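Local coordinates for lipoxygenase (Cyanothece sp., PDB 5EK8), which is a cyanobacterial 9R-lipoxygenase with a non-heme iron centre, probably adding molecular oxygen to polyunsaturated fatty acids, at residues D436-Q441 against P524-A529; E465-F470 against C558-I563. All blocks are in the same frame, centred on the assembly; numbering follows the deposited sequence.

Contact 1: D436-Q441 against P524-A529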
loop_
_atom_site.group_PDB
_atom_site.type_symbol
_atom_site.label_atom_id
_atom_site.label_comp_id
_atom_site.label_asym_id
_atom_site.label_seq_id
_atom_site.Cartn_x
_atom_site.Cartn_y
_atom_site.Cartn_z
ATOM N N ASP A 436 -4.188 2.955 -14.093
ATOM C CA ASP A 436 -5.531 3.524 -14.010
ATOM C C ASP A 436 -6.554 2.433 -13.670
ATOM O O ASP A 436 -6.266 1.243 -13.788
ATOM C CB ASP A 436 -5.897 4.227 -15.325
ATOM C CG ASP A 436 -7.269 4.875 -15.283
ATOM O OD1 ASP A 436 -7.474 5.780 -14.447
ATOM O OD2 ASP A 436 -8.145 4.470 -16.079
ATOM N N TRP A 437 -7.747 2.846 -13.250
ATOM C CA TRP A 437 -8.791 1.918 -12.829
ATOM C C TRP A 437 -9.665 1.399 -13.972
ATOM O O TRP A 437 -10.269 0.334 -13.852
ATOM C CB TRP A 437 -9.688 2.588 -11.786
ATOM C CG TRP A 437 -10.218 3.917 -12.236
ATOM C CD1 TRP A 437 -9.663 5.140 -12.001
ATOM C CD2 TRP A 437 -11.405 4.158 -13.007
ATOM N NE1 TRP A 437 -10.431 6.125 -12.569
ATOM C CE2 TRP A 437 -11.505 5.548 -13.195
ATOM C CE3 TRP A 437 -12.392 3.333 -13.551
ATOM C CZ2 TRP A 437 -12.553 6.135 -13.909
ATOM C CZ3 TRP A 437 -13.428 3.916 -14.265
ATOM C CH2 TRP A 437 -13.501 5.303 -14.434
ATOM N N LYS A 438 -9.730 2.142 -15.073
ATOM C CA LYS A 438 -10.714 1.863 -16.119
ATOM C C LYS A 438 -10.405 0.615 -16.938
ATOM O O LYS A 438 -9.261 0.382 -17.334
ATOM C CB LYS A 438 -10.857 3.066 -17.056
ATOM C CG LYS A 438 -12.185 3.080 -17.796
ATOM C CD LYS A 438 -12.379 4.341 -18.615
ATOM C CE LYS A 438 -13.804 4.439 -19.135
ATOM N NZ LYS A 438 -13.993 5.643 -19.987
ATOM N N ASP A 439 -11.451 -0.179 -17.178
ATOM C CA ASP A 439 -11.380 -1.408 -17.970
ATOM C C ASP A 439 -10.351 -2.414 -17.444
ATOM O O ASP A 439 -9.976 -3.358 -18.144
ATOM C CB ASP A 439 -11.081 -1.082 -19.437
ATOM C CG ASP A 439 -12.326 -0.671 -20.216
ATOM O OD1 ASP A 439 -13.348 -0.323 -19.583
ATOM O OD2 ASP A 439 -12.279 -0.696 -21.467
ATOM N N TRP A 440 -9.905 -2.214 -16.208
ATOM C CA TRP A 440 -8.932 -3.105 -15.595
ATOM C C TRP A 440 -9.608 -4.393 -15.126
ATOM O O TRP A 440 -10.652 -4.356 -14.475
ATOM C CB TRP A 440 -8.232 -2.407 -14.424
ATOM C CG TRP A 440 -7.027 -3.137 -13.905
ATOM C CD1 TRP A 440 -5.722 -2.874 -14.197
ATOM C CD2 TRP A 440 -7.020 -4.247 -12.999
ATOM N NE1 TRP A 440 -4.900 -3.748 -13.528
ATOM C CE2 TRP A 440 -5.672 -4.605 -12.788
ATOM C CE3 TRP A 440 -8.020 -4.973 -12.345
ATOM C CZ2 TRP A 440 -5.300 -5.659 -11.955
ATOM C CZ3 TRP A 440 -7.650 -6.018 -11.522
ATOM C CH2 TRP A 440 -6.302 -6.348 -11.330
ATOM N N GLN A 441 -9.007 -5.527 -15.468
ATOM C CA GLN A 441 -9.504 -6.831 -15.035
ATOM C C GLN A 441 -8.337 -7.808 -14.873
ATOM O O GLN A 441 -7.337 -7.705 -15.585
ATOM C CB GLN A 441 -10.533 -7.374 -16.027
ATOM C CG GLN A 441 -10.009 -7.526 -17.439
ATOM C CD GLN A 441 -11.062 -8.026 -18.401
ATOM O OE1 GLN A 441 -12.183 -8.343 -18.003
ATOM N NE2 GLN A 441 -10.707 -8.098 -19.682
ATOM N N PRO A 524 -3.890 2.556 -23.687
ATOM C CA PRO A 524 -3.527 3.886 -24.192
ATOM C C PRO A 524 -4.611 4.488 -25.080
ATOM O O PRO A 524 -4.760 5.708 -25.118
ATOM C CB PRO A 524 -2.242 3.624 -24.996
ATOM C CG PRO A 524 -1.763 2.269 -24.553
ATOM C CD PRO A 524 -3.010 1.510 -24.229
ATOM N N ASP A 525 -5.363 3.637 -25.771
ATOM C CA ASP A 525 -6.402 4.097 -26.688
ATOM C C ASP A 525 -7.595 4.711 -25.963
ATOM O O ASP A 525 -8.262 5.595 -26.500
ATOM C CB ASP A 525 -6.866 2.945 -27.578
ATOM C CG ASP A 525 -5.860 2.610 -28.662
ATOM O OD1 ASP A 525 -5.971 3.176 -29.770
ATOM O OD2 ASP A 525 -4.954 1.788 -28.409
ATOM N N LEU A 526 -7.862 4.246 -24.745
ATOM C CA LEU A 526 -8.922 4.832 -23.931
ATOM C C LEU A 526 -8.551 6.259 -23.538
ATOM O O LEU A 526 -7.509 6.484 -22.925
ATOM C CB LEU A 526 -9.185 3.986 -22.682
ATOM C CG LEU A 526 -10.262 2.895 -22.733
ATOM C CD1 LEU A 526 -10.050 1.945 -23.905
ATOM C CD2 LEU A 526 -10.286 2.122 -21.414
ATOM N N PRO A 527 -9.404 7.228 -23.897
ATOM C CA PRO A 527 -9.121 8.645 -23.640
ATOM C C PRO A 527 -8.836 8.950 -22.170
ATOM O O PRO A 527 -9.523 8.442 -21.283
ATOM C CB PRO A 527 -10.407 9.347 -24.092
ATOM C CG PRO A 527 -11.018 8.422 -25.080
ATOM C CD PRO A 527 -10.673 7.037 -24.619
ATOM N N ARG A 528 -7.819 9.772 -21.930
ATOM C CA ARG A 528 -7.553 10.302 -20.598
ATOM C C ARG A 528 -7.732 11.810 -20.608
ATOM O O ARG A 528 -7.705 12.439 -21.664
ATOM C CB ARG A 528 -6.148 9.930 -20.126
ATOM C CG ARG A 528 -5.946 8.440 -20.016
ATOM C CD ARG A 528 -4.670 8.073 -19.286
ATOM N NE ARG A 528 -4.328 6.680 -19.545
ATOM C CZ ARG A 528 -3.750 5.881 -18.662
ATOM N NH1 ARG A 528 -3.449 6.337 -17.459
ATOM N NH2 ARG A 528 -3.477 4.625 -18.979
ATOM N N ALA A 529 -7.926 12.388 -19.431
ATOM C CA ALA A 529 -8.224 13.806 -19.330
ATOM C C ALA A 529 -6.957 14.623 -19.156
ATOM O O ALA A 529 -5.862 14.079 -19.010
ATOM C CB ALA A 529 -9.182 14.065 -18.183
#
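Asp436 meets Arg528 through its methylene: CB lies 3.9 Å from Arg528 NH1, approaching the guanidinium obliquely. The opposite charges do not pair, since Asp436 OD1 and Arg528 NH1 are 5.1 Å apart. Each has another partner: Asp436 OD2 forms a salt bridge with Arg539, and Arg528 NH2 one with Asp522. Asp436 OD2 also accepts a bond of 3.0 Å from Lys438 N, which arrives well above the carboxylate plane (66° out of it) and makes an Asx turn. A type II beta turn follows from Trp437 to Trp440, its closing backbone bond weak. Lys438 CB lies above one face of the Trp437 indole, offset toward the rim. Lys438 points toward 524-529, and its extended chain, CG anti to the backbone N (chi1 -158°), crosses Leu526 obliquely, CD 4.1 Å from Leu526 CD2. Asp439, at the third position of the turn with positive phi, reaches the same methyl, its OD2 3.5 Å from Leu526 CD2. One leucine methyl thus meets both the methylenes of Lys438 and the carboxylate of Asp439. Across this surface contact the two loops touch by van der Waals packing, while polar cohesion comes from a shared arginine: Arg539 joins the two loops, by a salt bridge to Asp436 and hydrogen bonds to the carbonyls of Leu526 and Pro527, without direct hydrogen bonds between them.

Contact 2: E465-F470 against C558-I563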
loop_
_atom_site.group_PDB
_atom_site.type_symbol
_atom_site.label_atom_id
_atom_site.label_comp_id
_atom_site.label_asym_id
_atom_site.label_seq_id
_atom_site.Cartn_x
_atom_site.Cartn_y
_atom_site.Cartn_z
ATOM N N GLU A 465 -20.146 -9.168 -7.561
ATOM C CA GLU A 465 -21.398 -9.400 -6.840
ATOM C C GLU A 465 -21.588 -8.374 -5.727
ATOM O O GLU A 465 -22.642 -7.737 -5.614
ATOM C CB GLU A 465 -21.432 -10.805 -6.241
ATOM C CG GLU A 465 -21.479 -11.939 -7.246
ATOM C CD GLU A 465 -21.526 -13.306 -6.568
ATOM O OE1 GLU A 465 -22.326 -13.476 -5.620
ATOM O OE2 GLU A 465 -20.756 -14.206 -6.976
ATOM N N TYR A 466 -20.547 -8.218 -4.915
ATOM C CA TYR A 466 -20.572 -7.295 -3.787
ATOM C C TYR A 466 -20.902 -5.872 -4.218
ATOM O O TYR A 466 -21.840 -5.271 -3.701
ATOM C CB TYR A 466 -19.231 -7.322 -3.055
ATOM C CG TYR A 466 -19.047 -6.206 -2.053
ATOM C CD1 TYR A 466 -19.960 -6.011 -1.016
ATOM C CD2 TYR A 466 -17.952 -5.355 -2.132
ATOM C CE1 TYR A 466 -19.792 -4.992 -0.098
ATOM C CE2 TYR A 466 -17.774 -4.338 -1.219
ATOM C CZ TYR A 466 -18.694 -4.159 -0.203
ATOM O OH TYR A 466 -18.502 -3.140 0.705
ATOM N N VAL A 467 -20.132 -5.349 -5.168
ATOM C CA VAL A 467 -20.293 -3.979 -5.643
ATOM C C VAL A 467 -21.684 -3.750 -6.222
ATOM O O VAL A 467 -22.344 -2.761 -5.893
ATOM C CB VAL A 467 -19.240 -3.622 -6.713
ATOM C CG1 VAL A 467 -19.543 -2.267 -7.339
ATOM C CG2 VAL A 467 -17.848 -3.631 -6.113
ATOM N N ASP A 468 -22.123 -4.664 -7.085
ATOM C CA ASP A 468 -23.463 -4.578 -7.664
ATOM C C ASP A 468 -24.525 -4.498 -6.569
ATOM O O ASP A 468 -25.384 -3.609 -6.579
ATOM C CB ASP A 468 -23.739 -5.776 -8.575
ATOM C CG ASP A 468 -23.104 -5.631 -9.941
ATOM O OD1 ASP A 468 -22.957 -4.488 -10.414
ATOM O OD2 ASP A 468 -22.760 -6.664 -10.552
ATOM N N ALA A 469 -24.449 -5.426 -5.618
ATOM C CA ALA A 469 -25.403 -5.477 -4.514
ATOM C C ALA A 469 -25.426 -4.175 -3.718
ATOM O O ALA A 469 -26.486 -3.583 -3.504
ATOM C CB ALA A 469 -25.083 -6.640 -3.602
ATOM N N PHE A 470 -24.246 -3.735 -3.293
ATOM C CA PHE A 470 -24.111 -2.523 -2.491
ATOM C C PHE A 470 -24.699 -1.319 -3.208
ATOM O O PHE A 470 -25.496 -0.572 -2.635
ATOM C CB PHE A 470 -22.641 -2.266 -2.157
ATOM C CG PHE A 470 -22.422 -1.112 -1.217
ATOM C CD1 PHE A 470 -22.269 0.180 -1.701
ATOM C CD2 PHE A 470 -22.353 -1.324 0.151
ATOM C CE1 PHE A 470 -22.063 1.238 -0.840
ATOM C CE2 PHE A 470 -22.146 -0.271 1.022
ATOM C CZ PHE A 470 -22.002 1.013 0.528
ATOM N N CYS A 558 -14.076 1.454 -10.469
ATOM C CA CYS A 558 -13.039 2.035 -9.625
ATOM C C CYS A 558 -13.047 1.367 -8.247
ATOM O O CYS A 558 -11.996 1.047 -7.682
ATOM C CB CYS A 558 -13.241 3.547 -9.498
ATOM S SG CYS A 558 -11.924 4.425 -8.618
ATOM N N CYS A 559 -14.247 1.143 -7.725
ATOM C CA CYS A 559 -14.423 0.480 -6.441
ATOM C C CYS A 559 -13.873 -0.946 -6.464
ATOM O O CYS A 559 -13.150 -1.356 -5.547
ATOM C CB CYS A 559 -15.899 0.479 -6.055
ATOM S SG CYS A 559 -16.535 2.111 -5.570
ATOM N N ARG A 560 -14.212 -1.688 -7.518
ATOM C CA ARG A 560 -13.658 -3.025 -7.737
ATOM C C ARG A 560 -12.132 -3.008 -7.739
ATOM O O ARG A 560 -11.485 -3.841 -7.102
ATOM C CB ARG A 560 -14.153 -3.611 -9.061
ATOM C CG ARG A 560 -15.528 -4.244 -9.009
ATOM C CD ARG A 560 -15.811 -5.007 -10.297
ATOM N NE ARG A 560 -15.873 -4.139 -11.473
ATOM C CZ ARG A 560 -16.994 -3.607 -11.957
ATOM N NH1 ARG A 560 -18.156 -3.847 -11.366
ATOM N NH2 ARG A 560 -16.954 -2.835 -13.034
ATOM N N HIS A 561 -11.566 -2.055 -8.471
ATOM C CA HIS A 561 -10.119 -1.903 -8.580
ATOM C C HIS A 561 -9.463 -1.692 -7.209
ATOM O O HIS A 561 -8.570 -2.451 -6.793
ATOM C CB HIS A 561 -9.804 -0.728 -9.511
ATOM C CG HIS A 561 -8.370 -0.644 -9.926
ATOM N ND1 HIS A 561 -7.798 -1.528 -10.817
ATOM C CD2 HIS A 561 -7.390 0.221 -9.578
ATOM C CE1 HIS A 561 -6.529 -1.212 -10.995
ATOM N NE2 HIS A 561 -6.255 -0.150 -10.256
ATOM N N ILE A 562 -9.933 -0.656 -6.515
ATOM C CA ILE A 562 -9.452 -0.308 -5.184
ATOM C C ILE A 562 -9.515 -1.497 -4.234
ATOM O O ILE A 562 -8.502 -1.887 -3.644
ATOM C CB ILE A 562 -10.266 0.856 -4.583
ATOM C CG1 ILE A 562 -10.049 2.134 -5.396
ATOM C CG2 ILE A 562 -9.892 1.076 -3.119
ATOM C CD1 ILE A 562 -11.011 3.256 -5.036
ATOM N N ILE A 563 -10.705 -2.079 -4.106
ATOM C CA ILE A 563 -10.901 -3.199 -3.195
ATOM C C ILE A 563 -9.990 -4.359 -3.562
ATOM O O ILE A 563 -9.387 -4.980 -2.687
ATOM C CB ILE A 563 -12.364 -3.679 -3.186
ATOM C CG1 ILE A 563 -13.272 -2.598 -2.601
ATOM C CG2 ILE A 563 -12.499 -4.953 -2.370
ATOM C CD1 ILE A 563 -14.739 -2.955 -2.625
#
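Val467 and Arg560 mark the closest backbone approach of two helical segments, their CA atoms 7.0 Å apart. Residues 465-470 belong to helix 451-473 and residues 558-563 to helix 549-574; both helices run on beyond the segments at either end. Regular i to i+4 bonds, such as Phe470 N to Tyr466 O and Ile563 N to Cys559 O, use the backbone within each helix and leave the joining to side chains. Two neighbouring residues of the first helix, Tyr466 and Val467, project toward the second. Tyr466 turns its CG anti to the backbone N (chi1 168°), which brings one ring edge to Ile563. The methyl end of that isoleucine, CD1, sits in the ring plane beside the edge, 3.6 Å from Tyr466 CE2, so the contact is with the rim of the phenol and not its face. The two side chains lie nearly perpendicular. Val467 makes the second meeting with its CG2 branch, which touches Arg560 CG at 3.8 Å; here too the side chains cross at about a right angle. Arg560 therefore offers aliphatic chain to the valine, and bends beyond it at chi3. Asp468 OD1 remains 4.9 Å from Arg560 NH1, so these opposite charges do not pair. Met386 of helix 383-391 touches Tyr466, Val467, Cys559 and Ile563, bringing a third helix to the seam. The helices meet through apolar atoms alone, a phenol rim, two methyls and an arginine methylene, while the polar ends of Asp468 and Arg560 turn to Lys556 (salt bridge) and Gln557 (hydrogen bond).

Contact 1 and contact 2 have centres about 17 Å apart, and the segments 436-441 and 558-563 touch directly. The indole of Trp440 meets His561 edge-to-face, with Trp440 CG 3.5 Å from His561 CE1, and Trp437 CE3 packs 4.0 Å from Cys558 N. Gln557, which also serves contact 2, binds the carbonyls of Trp437 and Trp440 through its NE2. Contact 1 is remote from the iron. In contact 2 the Ile563 side chain is about 11 Å from that of His570, an iron ligand later on the same helix. The turn thus packs against helix 549-574, which carries iron ligands, and His561, bonded to Gln366, links that helix to helix 337-377, source of the ligands His359 and His364.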